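Local atomic coordinates of putative adhesin (Bacteroides thetaiotaomicron, PDB entry 4QDG), a protein that probably serves as an anchor or adhesin subunit of fimbriae (pili), belonging to the FimB/Mfa2 lipoproteins of the bacterial outer membrane, and binds magnesium ions. Residues A[40-43]-A[49-52]; A[75-80]-A[101-106]; A[237-240]-A[245-248]. One frame throughout, in Å; residues are numbered along the deposited sequence.

Contact 1: A[40-43]-A[49-52]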
ATOM      1  N   LEU A  40      -6.725 -15.882  -7.380  1.00 32.64           N
ATOM      2  CA  LEU A  40      -7.888 -15.519  -8.202  1.00 30.90           C
ATOM      3  C   LEU A  40      -9.125 -16.293  -7.688  1.00 36.06           C
ATOM      4  O   LEU A  40      -9.114 -17.523  -7.620  1.00 35.76           O
ATOM      5  CB  LEU A  40      -7.591 -15.797  -9.700  1.00 29.80           C
ATOM      6  CG  LEU A  40      -8.623 -15.380 -10.768  1.00 33.58           C
ATOM      7  CD1 LEU A  40      -9.788 -16.372 -10.852  1.00 34.58           C
ATOM      8  CD2 LEU A  40      -9.068 -13.915 -10.644  1.00 32.43           C
ATOM      9  N   LEU A  41     -10.176 -15.559  -7.327  1.00 33.21           N
ATOM     10  CA  LEU A  41     -11.421 -16.124  -6.798  1.00 33.55           C
ATOM     11  C   LEU A  41     -12.547 -15.982  -7.799  1.00 36.39           C
ATOM     12  O   LEU A  41     -12.677 -14.931  -8.433  1.00 36.01           O
ATOM     13  CB  LEU A  41     -11.810 -15.445  -5.479  1.00 33.86           C
ATOM     14  CG  LEU A  41     -10.769 -15.500  -4.374  1.00 38.68           C
ATOM     15  CD1 LEU A  41     -10.902 -14.318  -3.490  1.00 38.22           C
ATOM     16  CD2 LEU A  41     -10.875 -16.765  -3.582  1.00 38.29           C
ATOM     17  N   VAL A  42     -13.346 -17.052  -7.956  1.00 31.74           N
ATOM     18  CA  VAL A  42     -14.448 -17.128  -8.905  1.00 30.57           C
ATOM     19  C   VAL A  42     -15.748 -17.168  -8.130  1.00 35.38           C
ATOM     20  O   VAL A  42     -15.925 -18.027  -7.273  1.00 35.76           O
ATOM     21  CB  VAL A  42     -14.336 -18.353  -9.890  1.00 33.96           C
ATOM     22  CG1 VAL A  42     -15.421 -18.300 -10.975  1.00 33.52           C
ATOM     23  CG2 VAL A  42     -12.949 -18.455 -10.528  1.00 32.60           C
ATOM     24  N   TYR A  43     -16.660 -16.250  -8.463  1.00 32.59           N
ATOM     25  CA  TYR A  43     -18.003 -16.172  -7.903  1.00 33.89           C
ATOM     26  C   TYR A  43     -19.021 -16.194  -9.043  1.00 38.76           C
ATOM     27  O   TYR A  43     -18.732 -15.704 -10.133  1.00 38.44           O
ATOM     28  CB  TYR A  43     -18.179 -14.892  -7.046  1.00 34.35           C
ATOM     29  CG  TYR A  43     -17.252 -14.833  -5.850  1.00 36.50           C
ATOM     30  CD1 TYR A  43     -17.521 -15.563  -4.696  1.00 38.30           C
ATOM     31  CD2 TYR A  43     -16.093 -14.065  -5.878  1.00 36.51           C
ATOM     32  CE1 TYR A  43     -16.650 -15.546  -3.609  1.00 39.17           C
ATOM     33  CE2 TYR A  43     -15.222 -14.025  -4.787  1.00 37.89           C
ATOM     34  CZ  TYR A  43     -15.511 -14.758  -3.648  1.00 48.37           C
ATOM     35  OH  TYR A  43     -14.658 -14.685  -2.568  1.00 51.56           O
ATOM     36  N   TYR A  49     -19.497 -18.479  -3.994  1.00 41.96           N
ATOM     37  CA  TYR A  49     -18.182 -19.069  -4.246  1.00 41.98           C
ATOM     38  C   TYR A  49     -18.278 -20.182  -5.284  1.00 46.27           C
ATOM     39  O   TYR A  49     -19.211 -20.999  -5.225  1.00 48.18           O
ATOM     40  CB  TYR A  49     -17.552 -19.601  -2.939  1.00 43.37           C
ATOM     41  CG  TYR A  49     -16.196 -20.246  -3.151  1.00 43.99           C
ATOM     42  CD1 TYR A  49     -15.037 -19.476  -3.213  1.00 44.21           C
ATOM     43  CD2 TYR A  49     -16.082 -21.618  -3.364  1.00 45.77           C
ATOM     44  CE1 TYR A  49     -13.791 -20.061  -3.445  1.00 44.59           C
ATOM     45  CE2 TYR A  49     -14.845 -22.209  -3.618  1.00 46.57           C
ATOM     46  CZ  TYR A  49     -13.699 -21.430  -3.640  1.00 49.85           C
ATOM     47  OH  TYR A  49     -12.479 -22.013  -3.868  1.00 47.43           O
ATOM     48  N   VAL A  50     -17.302 -20.224  -6.223  1.00 40.13           N
ATOM     49  CA  VAL A  50     -17.245 -21.241  -7.281  1.00 39.16           C
ATOM     50  C   VAL A  50     -15.878 -21.939  -7.219  1.00 45.36           C
ATOM     51  O   VAL A  50     -15.837 -23.173  -7.168  1.00 47.76           O
ATOM     52  CB  VAL A  50     -17.541 -20.640  -8.705  1.00 40.97           C
ATOM     53  CG1 VAL A  50     -17.267 -21.641  -9.828  1.00 39.86           C
ATOM     54  CG2 VAL A  50     -18.961 -20.080  -8.809  1.00 40.65           C
ATOM     55  N   ASP A  51     -14.768 -21.163  -7.291  1.00 40.53           N
ATOM     56  CA  ASP A  51     -13.415 -21.722  -7.294  1.00 40.72           C
ATOM     57  C   ASP A  51     -12.351 -20.694  -6.936  1.00 42.78           C
ATOM     58  O   ASP A  51     -12.614 -19.491  -6.878  1.00 40.29           O
ATOM     59  CB  ASP A  51     -13.077 -22.341  -8.671  1.00 44.42           C
ATOM     60  CG  ASP A  51     -12.058 -23.494  -8.659  1.00 58.61           C
ATOM     61  OD1 ASP A  51     -11.665 -23.947  -7.547  1.00 59.13           O
ATOM     62  OD2 ASP A  51     -11.657 -23.939  -9.752  1.00 65.34           O
ATOM     63  N   THR A  52     -11.147 -21.206  -6.655  1.00 42.01           N
ATOM     64  CA  THR A  52      -9.927 -20.455  -6.368  1.00 41.70           C
ATOM     65  C   THR A  52      -8.782 -21.006  -7.222  1.00 45.56           C
ATOM     66  O   THR A  52      -8.633 -22.221  -7.370  1.00 47.63           O
ATOM     67  CB  THR A  52      -9.569 -20.496  -4.867  1.00 51.20           C
ATOM     68  OG1 THR A  52     -10.694 -20.078  -4.093  1.00 54.58           O
ATOM     69  CG2 THR A  52      -8.373 -19.631  -4.525  1.00 45.46           C
TER

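Contact 2: A[75-80]-A[101-106]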
ATOM      1  N   ASN A  75     -22.427 -15.578 -16.349  1.00 38.27           N
ATOM      2  CA  ASN A  75     -21.836 -14.290 -16.008  1.00 36.38           C
ATOM      3  C   ASN A  75     -21.167 -14.462 -14.649  1.00 38.19           C
ATOM      4  O   ASN A  75     -21.828 -14.898 -13.705  1.00 38.55           O
ATOM      5  CB  ASN A  75     -22.922 -13.195 -16.032  1.00 36.59           C
ATOM      6  CG  ASN A  75     -22.425 -11.784 -15.831  1.00 52.47           C
ATOM      7  OD1 ASN A  75     -21.402 -11.356 -16.373  1.00 41.53           O
ATOM      8  ND2 ASN A  75     -23.186 -11.003 -15.088  1.00 43.12           N
ATOM      9  N   TYR A  76     -19.842 -14.217 -14.566  1.00 33.37           N
ATOM     10  CA  TYR A  76     -19.063 -14.420 -13.329  1.00 32.02           C
ATOM     11  C   TYR A  76     -18.427 -13.147 -12.813  1.00 33.39           C
ATOM     12  O   TYR A  76     -18.218 -12.225 -13.589  1.00 32.70           O
ATOM     13  CB  TYR A  76     -17.950 -15.462 -13.542  1.00 32.24           C
ATOM     14  CG  TYR A  76     -18.467 -16.854 -13.800  1.00 32.93           C
ATOM     15  CD1 TYR A  76     -18.830 -17.259 -15.085  1.00 33.97           C
ATOM     16  CD2 TYR A  76     -18.574 -17.781 -12.766  1.00 34.10           C
ATOM     17  CE1 TYR A  76     -19.328 -18.533 -15.327  1.00 33.63           C
ATOM     18  CE2 TYR A  76     -19.037 -19.077 -13.005  1.00 35.49           C
ATOM     19  CZ  TYR A  76     -19.403 -19.451 -14.292  1.00 39.87           C
ATOM     20  OH  TYR A  76     -19.860 -20.725 -14.555  1.00 39.04           O
ATOM     21  N   HIS A  77     -18.111 -13.113 -11.497  1.00 29.43           N
ATOM     22  CA  HIS A  77     -17.409 -12.003 -10.853  1.00 28.98           C
ATOM     23  C   HIS A  77     -16.122 -12.564 -10.271  1.00 30.46           C
ATOM     24  O   HIS A  77     -16.153 -13.559  -9.535  1.00 29.46           O
ATOM     25  CB  HIS A  77     -18.258 -11.289  -9.797  1.00 30.49           C
ATOM     26  CG  HIS A  77     -17.563 -10.081  -9.227  1.00 33.51           C
ATOM     27  ND1 HIS A  77     -17.472  -8.888  -9.944  1.00 34.69           N
ATOM     28  CD2 HIS A  77     -16.904  -9.935  -8.056  1.00 33.83           C
ATOM     29  CE1 HIS A  77     -16.751  -8.075  -9.196  1.00 32.93           C
ATOM     30  NE2 HIS A  77     -16.407  -8.651  -8.042  1.00 33.37           N
ATOM     31  N   PHE A  78     -14.990 -12.008 -10.720  1.00 26.05           N
ATOM     32  CA  PHE A  78     -13.653 -12.454 -10.347  1.00 25.22           C
ATOM     33  C   PHE A  78     -12.971 -11.486  -9.420  1.00 29.45           C
ATOM     34  O   PHE A  78     -13.025 -10.287  -9.655  1.00 31.42           O
ATOM     35  CB  PHE A  78     -12.795 -12.619 -11.605  1.00 25.91           C
ATOM     36  CG  PHE A  78     -13.362 -13.605 -12.588  1.00 27.37           C
ATOM     37  CD1 PHE A  78     -13.095 -14.970 -12.464  1.00 28.46           C
ATOM     38  CD2 PHE A  78     -14.137 -13.170 -13.661  1.00 27.85           C
ATOM     39  CE1 PHE A  78     -13.615 -15.885 -13.384  1.00 30.06           C
ATOM     40  CE2 PHE A  78     -14.634 -14.083 -14.591  1.00 31.30           C
ATOM     41  CZ  PHE A  78     -14.377 -15.436 -14.443  1.00 29.96           C
ATOM     42  N   VAL A  79     -12.311 -11.993  -8.385  1.00 25.08           N
ATOM     43  CA  VAL A  79     -11.570 -11.158  -7.449  1.00 23.77           C
ATOM     44  C   VAL A  79     -10.142 -11.625  -7.468  1.00 27.67           C
ATOM     45  O   VAL A  79      -9.895 -12.814  -7.320  1.00 27.80           O
ATOM     46  CB  VAL A  79     -12.183 -11.125  -6.006  1.00 27.87           C
ATOM     47  CG1 VAL A  79     -11.379 -10.202  -5.098  1.00 26.69           C
ATOM     48  CG2 VAL A  79     -13.646 -10.679  -6.034  1.00 27.67           C
ATOM     49  N   ALA A  80      -9.199 -10.700  -7.685  1.00 27.29           N
ATOM     50  CA  ALA A  80      -7.764 -11.021  -7.686  1.00 28.23           C
ATOM     51  C   ALA A  80      -7.048 -10.363  -6.532  1.00 31.22           C
ATOM     52  O   ALA A  80      -7.324  -9.201  -6.183  1.00 27.50           O
ATOM     53  CB  ALA A  80      -7.104 -10.589  -8.991  1.00 28.59           C
ATOM     54  N   THR A 101     -19.130 -18.062   2.361  1.00 52.00           N
ATOM     55  CA  THR A 101     -17.854 -17.986   1.646  1.00 48.65           C
ATOM     56  C   THR A 101     -18.028 -17.171   0.361  1.00 46.01           C
ATOM     57  O   THR A 101     -17.124 -17.131  -0.477  1.00 43.82           O
ATOM     58  CB  THR A 101     -17.280 -19.389   1.392  1.00 55.04           C
ATOM     59  OG1 THR A 101     -18.247 -20.217   0.711  1.00 57.62           O
ATOM     60  CG2 THR A 101     -16.786 -20.045   2.684  1.00 51.07           C
ATOM     61  N   GLY A 102     -19.163 -16.483   0.263  1.00 40.59           N
ATOM     62  CA  GLY A 102     -19.524 -15.676  -0.895  1.00 39.18           C
ATOM     63  C   GLY A 102     -18.709 -14.407  -1.051  1.00 40.90           C
ATOM     64  O   GLY A 102     -17.957 -14.006  -0.143  1.00 38.76           O
ATOM     65  N   TYR A 103     -18.871 -13.759  -2.217  1.00 36.96           N
ATOM     66  CA  TYR A 103     -18.192 -12.509  -2.593  1.00 35.60           C
ATOM     67  C   TYR A 103     -18.158 -11.485  -1.447  1.00 36.49           C
ATOM     68  O   TYR A 103     -17.080 -10.996  -1.115  1.00 34.93           O
ATOM     69  CB  TYR A 103     -18.863 -11.900  -3.838  1.00 36.09           C
ATOM     70  CG  TYR A 103     -18.420 -10.491  -4.198  1.00 35.67           C
ATOM     71  CD1 TYR A 103     -17.071 -10.182  -4.366  1.00 36.99           C
ATOM     72  CD2 TYR A 103     -19.355  -9.504  -4.496  1.00 35.57           C
ATOM     73  CE1 TYR A 103     -16.664  -8.894  -4.710  1.00 36.46           C
ATOM     74  CE2 TYR A 103     -18.963  -8.224  -4.873  1.00 35.14           C
ATOM     75  CZ  TYR A 103     -17.617  -7.920  -4.975  1.00 40.74           C
ATOM     76  OH  TYR A 103     -17.255  -6.647  -5.327  1.00 35.74           O
ATOM     77  N   THR A 104     -19.309 -11.232  -0.814  1.00 33.79           N
ATOM     78  CA  THR A 104     -19.457 -10.199   0.218  1.00 34.02           C
ATOM     79  C   THR A 104     -18.997 -10.667   1.628  1.00 40.60           C
ATOM     80  O   THR A 104     -18.976  -9.855   2.560  1.00 41.07           O
ATOM     81  CB  THR A 104     -20.901  -9.662   0.231  1.00 35.42           C
ATOM     82  OG1 THR A 104     -21.805 -10.692   0.600  1.00 39.58           O
ATOM     83  CG2 THR A 104     -21.322  -9.062  -1.110  1.00 32.96           C
ATOM     84  N   ASP A 105     -18.558 -11.926   1.767  1.00 38.10           N
ATOM     85  CA  ASP A 105     -18.110 -12.471   3.052  1.00 39.56           C
ATOM     86  C   ASP A 105     -16.582 -12.429   3.205  1.00 46.36           C
ATOM     87  O   ASP A 105     -16.053 -12.703   4.287  1.00 48.79           O
ATOM     88  CB  ASP A 105     -18.641 -13.910   3.235  1.00 42.04           C
ATOM     89  CG  ASP A 105     -20.162 -13.989   3.214  1.00 50.67           C
ATOM     90  OD1 ASP A 105     -20.810 -13.177   3.913  1.00 53.69           O
ATOM     91  OD2 ASP A 105     -20.702 -14.817   2.454  1.00 57.76           O
ATOM     92  N   LEU A 106     -15.872 -12.070   2.161  1.00 41.55           N
ATOM     93  CA  LEU A 106     -14.438 -12.023   2.279  1.00 41.07           C
ATOM     94  C   LEU A 106     -13.928 -10.730   2.940  1.00 43.35           C
ATOM     95  O   LEU A 106     -14.439  -9.620   2.728  1.00 42.88           O
ATOM     96  CB  LEU A 106     -13.776 -12.231   0.915  1.00 40.78           C
ATOM     97  CG  LEU A 106     -12.289 -12.577   0.894  1.00 46.08           C
ATOM     98  CD1 LEU A 106     -11.920 -13.676   1.932  1.00 47.27           C
ATOM     99  CD2 LEU A 106     -11.887 -12.987  -0.483  1.00 48.66           C
TER

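Contact 3: A[237-240]-A[245-248]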
ATOM      1  N   THR A 237       3.889  10.585  14.120  1.00 28.89           N
ATOM      2  CA  THR A 237       4.414  11.146  15.380  1.00 29.81           C
ATOM      3  C   THR A 237       5.917  10.945  15.464  1.00 32.75           C
ATOM      4  O   THR A 237       6.409   9.848  15.180  1.00 32.10           O
ATOM      5  CB  THR A 237       3.681  10.522  16.606  1.00 36.94           C
ATOM      6  OG1 THR A 237       2.279  10.750  16.472  1.00 34.92           O
ATOM      7  CG2 THR A 237       4.134  11.111  17.925  1.00 34.03           C
ATOM      8  N   VAL A 238       6.642  12.019  15.855  1.00 28.43           N
ATOM      9  CA  VAL A 238       8.086  11.983  16.040  1.00 27.65           C
ATOM     10  C   VAL A 238       8.347  12.495  17.470  1.00 32.02           C
ATOM     11  O   VAL A 238       7.980  13.619  17.812  1.00 31.84           O
ATOM     12  CB  VAL A 238       8.916  12.714  14.950  1.00 29.66           C
ATOM     13  CG1 VAL A 238      10.414  12.538  15.221  1.00 28.62           C
ATOM     14  CG2 VAL A 238       8.579  12.183  13.558  1.00 28.77           C
ATOM     15  N   ARG A 239       8.907  11.619  18.314  1.00 27.90           N
ATOM     16  CA  ARG A 239       9.136  11.912  19.727  1.00 28.97           C
ATOM     17  C   ARG A 239      10.601  11.853  20.101  1.00 33.91           C
ATOM     18  O   ARG A 239      11.284  10.897  19.697  1.00 32.48           O
ATOM     19  CB  ARG A 239       8.362  10.893  20.568  1.00 27.24           C
ATOM     20  CG  ARG A 239       8.221  11.200  22.063  1.00 33.34           C
ATOM     21  CD  ARG A 239       7.173  10.328  22.745  1.00 35.59           C
ATOM     22  NE  ARG A 239       7.285   8.945  22.311  1.00 52.14           N
ATOM     23  CZ  ARG A 239       6.369   8.287  21.609  1.00 63.51           C
ATOM     24  NH1 ARG A 239       5.198   8.853  21.332  1.00 46.07           N
ATOM     25  NH2 ARG A 239       6.602   7.047  21.206  1.00 51.80           N
ATOM     26  N   ARG A 240      11.087  12.875  20.869  1.00 31.45           N
ATOM     27  CA  ARG A 240      12.447  12.874  21.437  1.00 32.37           C
ATOM     28  C   ARG A 240      12.439  11.877  22.586  1.00 36.90           C
ATOM     29  O   ARG A 240      11.642  12.063  23.509  1.00 35.81           O
ATOM     30  CB  ARG A 240      12.870  14.260  21.967  1.00 36.17           C
ATOM     31  CG  ARG A 240      13.080  15.365  20.943  1.00 54.11           C
ATOM     32  CD  ARG A 240      13.864  16.542  21.544  1.00 57.95           C
ATOM     33  NE  ARG A 240      13.085  17.269  22.553  1.00 58.91           N
ATOM     34  CZ  ARG A 240      12.604  18.500  22.399  1.00 70.70           C
ATOM     35  NH1 ARG A 240      12.854  19.186  21.291  1.00 54.14           N
ATOM     36  NH2 ARG A 240      11.889  19.062  23.363  1.00 64.28           N
ATOM     37  N   VAL A 245       9.116  14.415  24.472  1.00 31.41           N
ATOM     38  CA  VAL A 245       8.429  15.488  23.758  1.00 29.06           C
ATOM     39  C   VAL A 245       8.154  15.066  22.325  1.00 35.50           C
ATOM     40  O   VAL A 245       9.055  14.583  21.626  1.00 36.35           O
ATOM     41  CB  VAL A 245       9.171  16.842  23.804  1.00 30.04           C
ATOM     42  CG1 VAL A 245       8.473  17.872  22.926  1.00 28.05           C
ATOM     43  CG2 VAL A 245       9.288  17.356  25.231  1.00 30.08           C
ATOM     44  N   GLU A 246       6.900  15.245  21.890  1.00 32.13           N
ATOM     45  CA  GLU A 246       6.517  14.934  20.518  1.00 31.63           C
ATOM     46  C   GLU A 246       6.710  16.181  19.694  1.00 34.89           C
ATOM     47  O   GLU A 246       5.886  17.086  19.757  1.00 35.94           O
ATOM     48  CB  GLU A 246       5.079  14.417  20.435  1.00 32.64           C
ATOM     49  CG  GLU A 246       4.893  13.049  21.066  1.00 47.57           C
ATOM     50  CD  GLU A 246       3.453  12.572  21.142  1.00 65.95           C
ATOM     51  OE1 GLU A 246       2.555  13.333  20.707  1.00 41.18           O
ATOM     52  OE2 GLU A 246       3.226  11.426  21.599  1.00 53.71           O
ATOM     53  N   ILE A 247       7.818  16.251  18.962  1.00 31.66           N
ATOM     54  CA  ILE A 247       8.202  17.427  18.162  1.00 30.83           C
ATOM     55  C   ILE A 247       7.340  17.539  16.893  1.00 32.58           C
ATOM     56  O   ILE A 247       7.126  18.648  16.408  1.00 31.08           O
ATOM     57  CB  ILE A 247       9.738  17.440  17.862  1.00 32.96           C
ATOM     58  CG1 ILE A 247      10.215  16.181  17.120  1.00 31.87           C
ATOM     59  CG2 ILE A 247      10.525  17.647  19.163  1.00 32.91           C
ATOM     60  CD1 ILE A 247      11.367  16.432  16.124  1.00 34.27           C
ATOM     61  N   ILE A 248       6.857  16.387  16.366  1.00 28.83           N
ATOM     62  CA  ILE A 248       5.977  16.273  15.197  1.00 27.71           C
ATOM     63  C   ILE A 248       4.804  15.343  15.577  1.00 31.55           C
ATOM     64  O   ILE A 248       5.010  14.258  16.141  1.00 30.53           O
ATOM     65  CB  ILE A 248       6.719  15.802  13.893  1.00 29.54           C
ATOM     66  CG1 ILE A 248       7.856  16.755  13.507  1.00 29.15           C
ATOM     67  CG2 ILE A 248       5.753  15.665  12.712  1.00 29.50           C
ATOM     68  CD1 ILE A 248       9.033  16.088  12.803  1.00 27.12           C
TER

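Contact 1: A[40-43]-A[49-52]
Val42 meets two residues of the facing strand at once: the carbonyl O of Val42 accepts the backbone N of Val50 at 2.8 Å and, more weakly, that of Asp51. This is a classic beta bulge in a beta hairpin. On one side of it Leu41 pairs with Thr52 and Val42 with Asp51; beyond the extra residue Tyr43 pairs with Tyr49. The Val42 N to Asp51 O bond, 2.8 Å long and fairly straight at 160°, holds the regular side.

The bulge decides which shapes meet. Val50 turns its CB toward the other strand, where it sits 3.4 Å from Val42 O, while CG1 of Val42 rests 3.9 Å from that same CB. A beta-branched residue suits this spot, since the branch at CB keeps the Val50 methyls close to the backbone, and CG2 reaches the carbonyl carbon of Tyr43. On the face that carries Leu41, Tyr43, Tyr49 and Thr52, the bump is CD2 of Leu41. It sits between Thr52, 3.4 Å from OG1, and the edge of the Tyr49 ring; a leucine's branched end can touch both. Thr52 keeps its polar atom engaged there: OG1 lies in the plane of the Tyr49 ring and shares a hydrogen bond of 2.6 Å with Tyr49 OH. With CG of Tyr43 anti to its carbonyl carbon (chi1 -62°), the ring is carried toward the facing strand, edge first, with CD1 3.6 Å from Tyr49 N.

Asp51, on the same face as Val42, directs its carboxylate to a salt bridge with Arg53. Strand 75-82 flanks strand 38-44 on the side away from 49-55; Phe78 covers Leu40 and Val42, and strands 15-20 and 67-70 pack against Leu40.

Contact 2: A[75-80]-A[101-106]
Tyr103 is the centre of this contact, its ring presented to two residues of strand 75-82, His77 and Val79. With the backbones well apart, 8.3 Å between the CA atoms of His77 and Tyr103, long side chains such as these can span the gap. Both rings reach across because CG of each stands opposite its own backbone N, chi1 being -175° in His77 and 170° in Tyr103.

The rings form a T-shaped (edge-to-face) pair, centroids 4.4 Å apart and planes inclined at 61°. The CD2 corner of the imidazole lies 3.5 Å above the phenol plane, nearer the ring's edge than its centre, and NE2 comes as near as 3.4 Å to Tyr103 CE1. Tyr103 belongs to the loop between strands 91-94 and 107-110, which here folds over the sheet containing strand 75-82, consistent with the transthyretin-like fold expected of the Mfa2 family. The polar ends of the pair converge on one acid of strand 127-137: Glu130 OE1 is hydrogen-bonded to both His77 NE2 and Tyr103 OH, while His77 ND1 is bonded to Thr132 OG1. Held at both nitrogens, the imidazole has little freedom to rotate.

Val79 adds the apolar part. Its CG2 methyl, compact enough to fit close against the ring, lies 3.7 Å from Tyr103 CE1, and the two side chains cross nearly at right angles. Tyr183 makes a further edge-to-face contact with Tyr103.

Contact 3: A[237-240]-A[245-248]
Val238 and Ile248 pair at the heart of a beta hairpin whose second strand carries a classic beta bulge, with Ile247 and Ile248 both opposite Val238. Among the backbone bonds, Val238 N to Ile248 O is 2.8 Å and nearly straight (168°), and Arg240 N to Val245 O closes the turn end at 2.8 Å. Val238 O takes the N-H groups of both Ile247 and Ile248, each bond weak.

Apolar packing follows the bulge. Val238 and Ile248 run side by side, their CB atoms 3.9 Å apart, with Phe172 and Leu157 against Val238; branched residues suit this buried face. Ile247, where the chain turns a corner, spreads CG2 over one face of the Arg240 guanidinium, whose NH2 lies 3.5 Å from Val245 CB and whose NE forms a salt bridge with Asp243.

Charges occupy the other, more open face. Arg239 NH2 is held by Glu173 and Glu171, while NH1 makes a longer salt bridge to Glu246 alongside. The bend at chi3 (43°) curls the guanidinium back: NH1 sits 3.3 Å from OE2, which lies almost exactly in the guanidinium plane but is met on its anti side, 27° out of the carboxylate plane.

Overall arrangement
Contacts 1 and 2 are neighbours, their centres about 6 Å apart: strands 38-44 and 75-82 lie side by side, with Leu41 N bonded to Val79 O and Tyr43 N to His77 O, and the Tyr43 ring packs on the backbone of Tyr103. Contact 3 stands at the other end of the elongated chain, its centre about 47 Å from that of contact 1. All three are partly buried, but only contact 3 has exposed residues among those that touch, Val245 and Glu246. Contacts 1 and 3 are both bulged hairpins; the first has a mostly aromatic and apolar face, with Asp51 on the other, the third a charged one. Contact 2 joins loop to strand through side chains alone, mostly aromatic.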